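Local coordinates for protein acyl-coenzyme A oxidase (Caenorhabditis elegans, PDB 5K3H) that catalyses the FAD-dependent first step of peroxisomal beta-oxidation, desaturating acyl-CoAs to (2E)-enoyl-CoAs while reducing oxygen to hydrogen peroxide, at residues B[408-420]-B[626-640]. Residues are numbered along the deposited sequence; the frame is centred on the assembly and turned at random.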
loop_
_atom_site.group_PDB
_atom_site.type_symbol
_atom_site.label_atom_id
_atom_site.label_comp_id
_atom_site.label_asym_id
_atom_site.label_seq_id
_atom_site.Cartn_x
_atom_site.Cartn_y
_atom_site.Cartn_z
ATOM N N ALA B 408 6.578 -8.274 -6.039
ATOM C CA ALA B 408 7.574 -9.212 -6.545
ATOM C C ALA B 408 7.240 -10.666 -6.215
ATOM O O ALA B 408 7.841 -11.579 -6.802
ATOM C CB ALA B 408 8.951 -8.859 -5.991
ATOM N N CYS B 409 6.341 -10.901 -5.261
ATOM C CA CYS B 409 5.921 -12.242 -4.867
ATOM C C CYS B 409 4.749 -12.794 -5.679
ATOM O O CYS B 409 4.396 -13.963 -5.496
ATOM C CB CYS B 409 5.570 -12.254 -3.375
ATOM S SG CYS B 409 7.016 -12.089 -2.293
ATOM N N GLY B 410 4.165 -12.007 -6.596
ATOM C CA GLY B 410 3.096 -12.513 -7.434
ATOM C C GLY B 410 1.838 -12.836 -6.644
ATOM O O GLY B 410 1.587 -12.289 -5.568
ATOM N N GLY B 411 1.041 -13.750 -7.203
ATOM C CA GLY B 411 -0.216 -14.124 -6.566
ATOM C C GLY B 411 -0.056 -14.580 -5.127
ATOM O O GLY B 411 -0.855 -14.216 -4.259
ATOM N N HIS B 412 0.997 -15.359 -4.844
ATOM C CA HIS B 412 1.228 -15.843 -3.485
ATOM C C HIS B 412 1.457 -14.724 -2.478
ATOM O O HIS B 412 1.163 -14.898 -1.290
ATOM C CB HIS B 412 2.416 -16.783 -3.472
ATOM C CG HIS B 412 2.083 -18.146 -3.959
ATOM N ND1 HIS B 412 2.939 -18.887 -4.748
ATOM C CD2 HIS B 412 0.985 -18.910 -3.764
ATOM C CE1 HIS B 412 2.379 -20.055 -5.016
ATOM N NE2 HIS B 412 1.191 -20.091 -4.436
ATOM N N GLY B 413 1.958 -13.572 -2.921
ATOM C CA GLY B 413 2.232 -12.482 -2.004
ATOM C C GLY B 413 0.994 -11.912 -1.367
ATOM O O GLY B 413 1.099 -11.201 -0.350
ATOM N N TYR B 414 -0.178 -12.200 -1.944
ATOM C CA TYR B 414 -1.447 -11.705 -1.430
ATOM C C TYR B 414 -1.897 -12.471 -0.198
ATOM O O TYR B 414 -2.755 -11.995 0.546
ATOM C CB TYR B 414 -2.506 -11.831 -2.519
ATOM C CG TYR B 414 -3.708 -10.952 -2.355
ATOM C CD1 TYR B 414 -3.649 -9.610 -2.676
ATOM C CD2 TYR B 414 -4.923 -11.463 -1.908
ATOM C CE1 TYR B 414 -4.760 -8.789 -2.541
ATOM C CE2 TYR B 414 -6.049 -10.643 -1.772
ATOM C CZ TYR B 414 -5.955 -9.312 -2.096
ATOM O OH TYR B 414 -7.043 -8.479 -1.976
ATOM N N SER B 415 -1.334 -13.645 0.015
ATOM C CA SER B 415 -1.658 -14.469 1.161
ATOM C C SER B 415 -1.062 -13.885 2.434
ATOM O O SER B 415 -0.038 -13.186 2.406
ATOM C CB SER B 415 -1.117 -15.884 0.935
ATOM O OG SER B 415 -1.348 -16.720 2.058
ATOM N N MET B 416 -1.720 -14.157 3.567
ATOM C CA MET B 416 -1.029 -13.840 4.812
ATOM C C MET B 416 0.141 -14.775 5.066
ATOM O O MET B 416 0.872 -14.578 6.044
ATOM C CB MET B 416 -1.963 -13.854 6.008
ATOM C CG MET B 416 -3.026 -12.773 5.993
ATOM S SD MET B 416 -2.461 -11.078 5.681
ATOM C CE MET B 416 -1.149 -10.922 6.898
ATOM N N ALA B 417 0.316 -15.801 4.233
ATOM C CA ALA B 417 1.499 -16.653 4.323
ATOM C C ALA B 417 2.781 -15.934 3.900
ATOM O O ALA B 417 3.879 -16.416 4.215
ATOM C CB ALA B 417 1.297 -17.921 3.487
ATOM N N SER B 418 2.677 -14.826 3.147
ATOM C CA SER B 418 3.854 -14.019 2.842
ATOM C C SER B 418 4.182 -13.067 3.987
ATOM O O SER B 418 5.354 -12.735 4.203
ATOM C CB SER B 418 3.637 -13.217 1.580
ATOM O OG SER B 418 2.920 -12.048 1.918
ATOM N N TYR B 419 3.152 -12.575 4.676
ATOM C CA TYR B 419 3.164 -11.688 5.839
ATOM C C TYR B 419 3.491 -10.248 5.480
ATOM O O TYR B 419 3.452 -9.398 6.375
ATOM C CB TYR B 419 4.126 -12.157 6.943
ATOM C CG TYR B 419 3.722 -11.676 8.321
ATOM C CD1 TYR B 419 2.451 -11.967 8.841
ATOM C CD2 TYR B 419 4.592 -10.934 9.108
ATOM C CE1 TYR B 419 2.062 -11.536 10.085
ATOM C CE2 TYR B 419 4.208 -10.499 10.372
ATOM C CZ TYR B 419 2.935 -10.806 10.840
ATOM O OH TYR B 419 2.533 -10.379 12.083
ATOM N N ILE B 420 3.754 -9.930 4.208
ATOM C CA ILE B 420 4.239 -8.603 3.830
ATOM C C ILE B 420 3.156 -7.541 3.972
ATOM O O ILE B 420 3.450 -6.384 4.312
ATOM C CB ILE B 420 4.794 -8.644 2.396
ATOM C CG1 ILE B 420 5.995 -9.592 2.332
ATOM C CG2 ILE B 420 5.221 -7.264 1.973
ATOM C CD1 ILE B 420 6.514 -9.823 0.934
ATOM N N ARG B 626 8.246 -14.648 10.534
ATOM C CA ARG B 626 6.835 -15.014 10.531
ATOM C C ARG B 626 6.248 -15.123 9.127
ATOM O O ARG B 626 5.059 -14.862 8.917
ATOM C CB ARG B 626 6.029 -14.034 11.376
ATOM C CG ARG B 626 6.156 -14.346 12.849
ATOM C CD ARG B 626 5.618 -13.256 13.757
ATOM N NE ARG B 626 5.736 -13.659 15.157
ATOM C CZ ARG B 626 6.720 -13.307 15.982
ATOM N NH1 ARG B 626 7.692 -12.509 15.559
ATOM N NH2 ARG B 626 6.720 -13.752 17.238
ATOM N N SER B 627 7.042 -15.563 8.154
ATOM C CA SER B 627 6.600 -15.641 6.770
ATOM C C SER B 627 6.865 -17.033 6.246
ATOM O O SER B 627 7.974 -17.548 6.403
ATOM C CB SER B 627 7.322 -14.619 5.888
ATOM O OG SER B 627 7.086 -14.859 4.504
ATOM N N VAL B 628 5.848 -17.639 5.630
ATOM C CA VAL B 628 6.034 -18.932 4.977
ATOM C C VAL B 628 6.870 -18.789 3.728
ATOM O O VAL B 628 7.780 -19.585 3.489
ATOM C CB VAL B 628 4.680 -19.590 4.652
ATOM C CG1 VAL B 628 4.906 -20.901 3.881
ATOM C CG2 VAL B 628 3.918 -19.850 5.949
ATOM N N LEU B 629 6.565 -17.788 2.896
ATOM C CA LEU B 629 7.329 -17.631 1.662
ATOM C C LEU B 629 8.781 -17.285 1.963
ATOM O O LEU B 629 9.681 -17.666 1.203
ATOM C CB LEU B 629 6.713 -16.557 0.761
ATOM C CG LEU B 629 5.279 -16.639 0.232
ATOM C CD1 LEU B 629 5.117 -15.590 -0.858
ATOM C CD2 LEU B 629 4.932 -18.015 -0.313
ATOM N N GLY B 630 9.043 -16.623 3.088
ATOM C CA GLY B 630 10.414 -16.251 3.373
ATOM C C GLY B 630 11.124 -17.174 4.340
ATOM O O GLY B 630 12.102 -16.766 4.970
ATOM N N ARG B 631 10.662 -18.422 4.445
ATOM C CA ARG B 631 11.325 -19.425 5.277
ATOM C C ARG B 631 12.822 -19.467 5.033
ATOM O O ARG B 631 13.273 -19.459 3.882
ATOM C CB ARG B 631 10.757 -20.806 4.984
ATOM C CG ARG B 631 9.475 -21.105 5.685
ATOM C CD ARG B 631 8.970 -22.477 5.290
ATOM N NE ARG B 631 9.880 -23.513 5.768
ATOM C CZ ARG B 631 9.812 -24.039 6.990
ATOM N NH1 ARG B 631 8.892 -23.600 7.837
ATOM N NH2 ARG B 631 10.673 -24.991 7.367
ATOM N N ARG B 632 13.582 -19.585 6.133
ATOM C CA ARG B 632 15.043 -19.668 6.049
ATOM C C ARG B 632 15.509 -20.775 5.106
ATOM O O ARG B 632 16.447 -20.574 4.315
ATOM C CB ARG B 632 15.633 -19.910 7.440
ATOM C CG ARG B 632 17.145 -19.718 7.508
ATOM C CD ARG B 632 17.798 -20.643 8.527
ATOM N NE ARG B 632 17.389 -22.016 8.265
ATOM C CZ ARG B 632 17.914 -22.773 7.308
ATOM N NH1 ARG B 632 18.878 -22.278 6.538
ATOM N NH2 ARG B 632 17.482 -24.018 7.108
ATOM N N ASP B 633 14.850 -21.946 5.143
ATOM C CA ASP B 633 15.335 -23.091 4.366
ATOM C C ASP B 633 14.855 -23.133 2.912
ATOM O O ASP B 633 15.361 -23.963 2.146
ATOM C CB ASP B 633 14.974 -24.410 5.051
ATOM C CG ASP B 633 13.481 -24.612 5.208
ATOM O OD1 ASP B 633 12.660 -23.878 4.595
ATOM O OD2 ASP B 633 13.121 -25.563 5.940
ATOM N N GLY B 634 13.906 -22.290 2.510
ATOM C CA GLY B 634 13.454 -22.267 1.136
ATOM C C GLY B 634 12.470 -23.348 0.742
ATOM O O GLY B 634 12.174 -23.496 -0.454
ATOM N N HIS B 635 11.955 -24.118 1.702
ATOM C CA HIS B 635 10.950 -25.138 1.409
ATOM C C HIS B 635 9.566 -24.499 1.510
ATOM O O HIS B 635 8.806 -24.708 2.462
ATOM C CB HIS B 635 11.092 -26.324 2.354
ATOM C CG HIS B 635 12.397 -27.049 2.211
ATOM N ND1 HIS B 635 12.889 -27.463 0.993
ATOM C CD2 HIS B 635 13.301 -27.442 3.137
ATOM C CE1 HIS B 635 14.049 -28.063 1.172
ATOM N NE2 HIS B 635 14.321 -28.067 2.464
ATOM N N VAL B 636 9.246 -23.704 0.483
ATOM C CA VAL B 636 8.044 -22.879 0.522
ATOM C C VAL B 636 6.796 -23.707 0.259
ATOM O O VAL B 636 5.821 -23.623 1.011
ATOM C CB VAL B 636 8.160 -21.703 -0.460
ATOM C CG1 VAL B 636 6.794 -21.050 -0.640
ATOM C CG2 VAL B 636 9.165 -20.693 0.068
ATOM N N TYR B 637 6.788 -24.497 -0.820
ATOM C CA TYR B 637 5.541 -25.123 -1.273
ATOM C C TYR B 637 5.011 -26.135 -0.270
ATOM O O TYR B 637 3.809 -26.174 0.005
ATOM C CB TYR B 637 5.733 -25.792 -2.638
ATOM C CG TYR B 637 6.005 -24.794 -3.740
ATOM C CD1 TYR B 637 5.300 -23.601 -3.809
ATOM C CD2 TYR B 637 6.969 -25.039 -4.699
ATOM C CE1 TYR B 637 5.551 -22.678 -4.806
ATOM C CE2 TYR B 637 7.223 -24.134 -5.703
ATOM C CZ TYR B 637 6.516 -22.952 -5.759
ATOM O OH TYR B 637 6.776 -22.046 -6.777
ATOM N N GLU B 638 5.888 -26.963 0.273
ATOM C CA GLU B 638 5.466 -27.977 1.223
ATOM C C GLU B 638 4.866 -27.339 2.468
ATOM O O GLU B 638 3.821 -27.781 2.962
ATOM C CB GLU B 638 6.664 -28.863 1.562
ATOM C CG GLU B 638 6.462 -29.762 2.759
ATOM C CD GLU B 638 6.041 -31.172 2.363
ATOM O OE1 GLU B 638 5.436 -31.335 1.273
ATOM O OE2 GLU B 638 6.336 -32.111 3.145
ATOM N N ASN B 639 5.479 -26.270 2.966
ATOM C CA ASN B 639 4.973 -25.632 4.178
ATOM C C ASN B 639 3.835 -24.664 3.893
ATOM O O ASN B 639 3.064 -24.340 4.804
ATOM C CB ASN B 639 6.110 -24.921 4.925
ATOM C CG ASN B 639 7.103 -25.895 5.524
ATOM O OD1 ASN B 639 6.784 -26.641 6.457
ATOM N ND2 ASN B 639 8.308 -25.910 4.981
ATOM N N LEU B 640 3.727 -24.168 2.663
ATOM C CA LEU B 640 2.544 -23.399 2.296
ATOM C C LEU B 640 1.315 -24.299 2.282
ATOM O O LEU B 640 0.233 -23.895 2.725
ATOM C CB LEU B 640 2.756 -22.744 0.928
ATOM C CG LEU B 640 1.652 -21.832 0.398
ATOM C CD1 LEU B 640 1.482 -20.653 1.303
ATOM C CD2 LEU B 640 1.991 -21.396 -1.013
HETATM O O HOH W 1 2.825 -15.782 7.237
#
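A417 and V628 meet where two loops are joined through hydrogen bonds to two main-chain oxygens and through apolar packing. A417 O takes two successive amides: V628 N at 2.7 Å, nearly in line with the carbonyl bond, and L629 N at 3.3 Å, tilted from the carbonyl plane. S627 OG donates to S418 O at 2.8 Å from above that carbonyl's plane. The same OG accepts from G630 N, an ST motif at the start of the turn from V628 to R631; swinging it anti to its own N (chi1 169°) lets it serve both. An alanine in place of S627 would lose both bonds and would probably leave S418 O without this donor and the turn less firmly fixed.

H412 spans several elements. Its CB packs on L629 CD1, which also touches S418 CB at 3.7 Å. L640 CD2 lies over one face of the ring in a CH-pi contact, 4.0 Å from the centroid and offset toward the rim near H412 CD2 and NE2; H412 CE1 meets CE1 at the edge of the Y637 ring. ND1 hydrogen-bonds to Y316, and W188 and W189 of the second subunit also meet the ring at the dimer interface. Segment 408-420 links helices 382-408 and 420-428 of the C-alpha1 region and carries G411, probably an FAD-binding residue; segment 626-640 runs into helix 636-645, where Y637 OH hydrogen-bonds to the FAD-binding R320. L640 CD1 turns instead to A417 CB, 3.5 Å away.

R626 CB makes a CH-pi contact over one face of the Y419 ring, 4.3 Å from its centroid. Y419 OH hydrogen-bonds to E109; R626 NE forms a salt bridge with D59, and NH2 hydrogen-bonds to E104 O. A water donates to both M416 O and R626 O beside this contact.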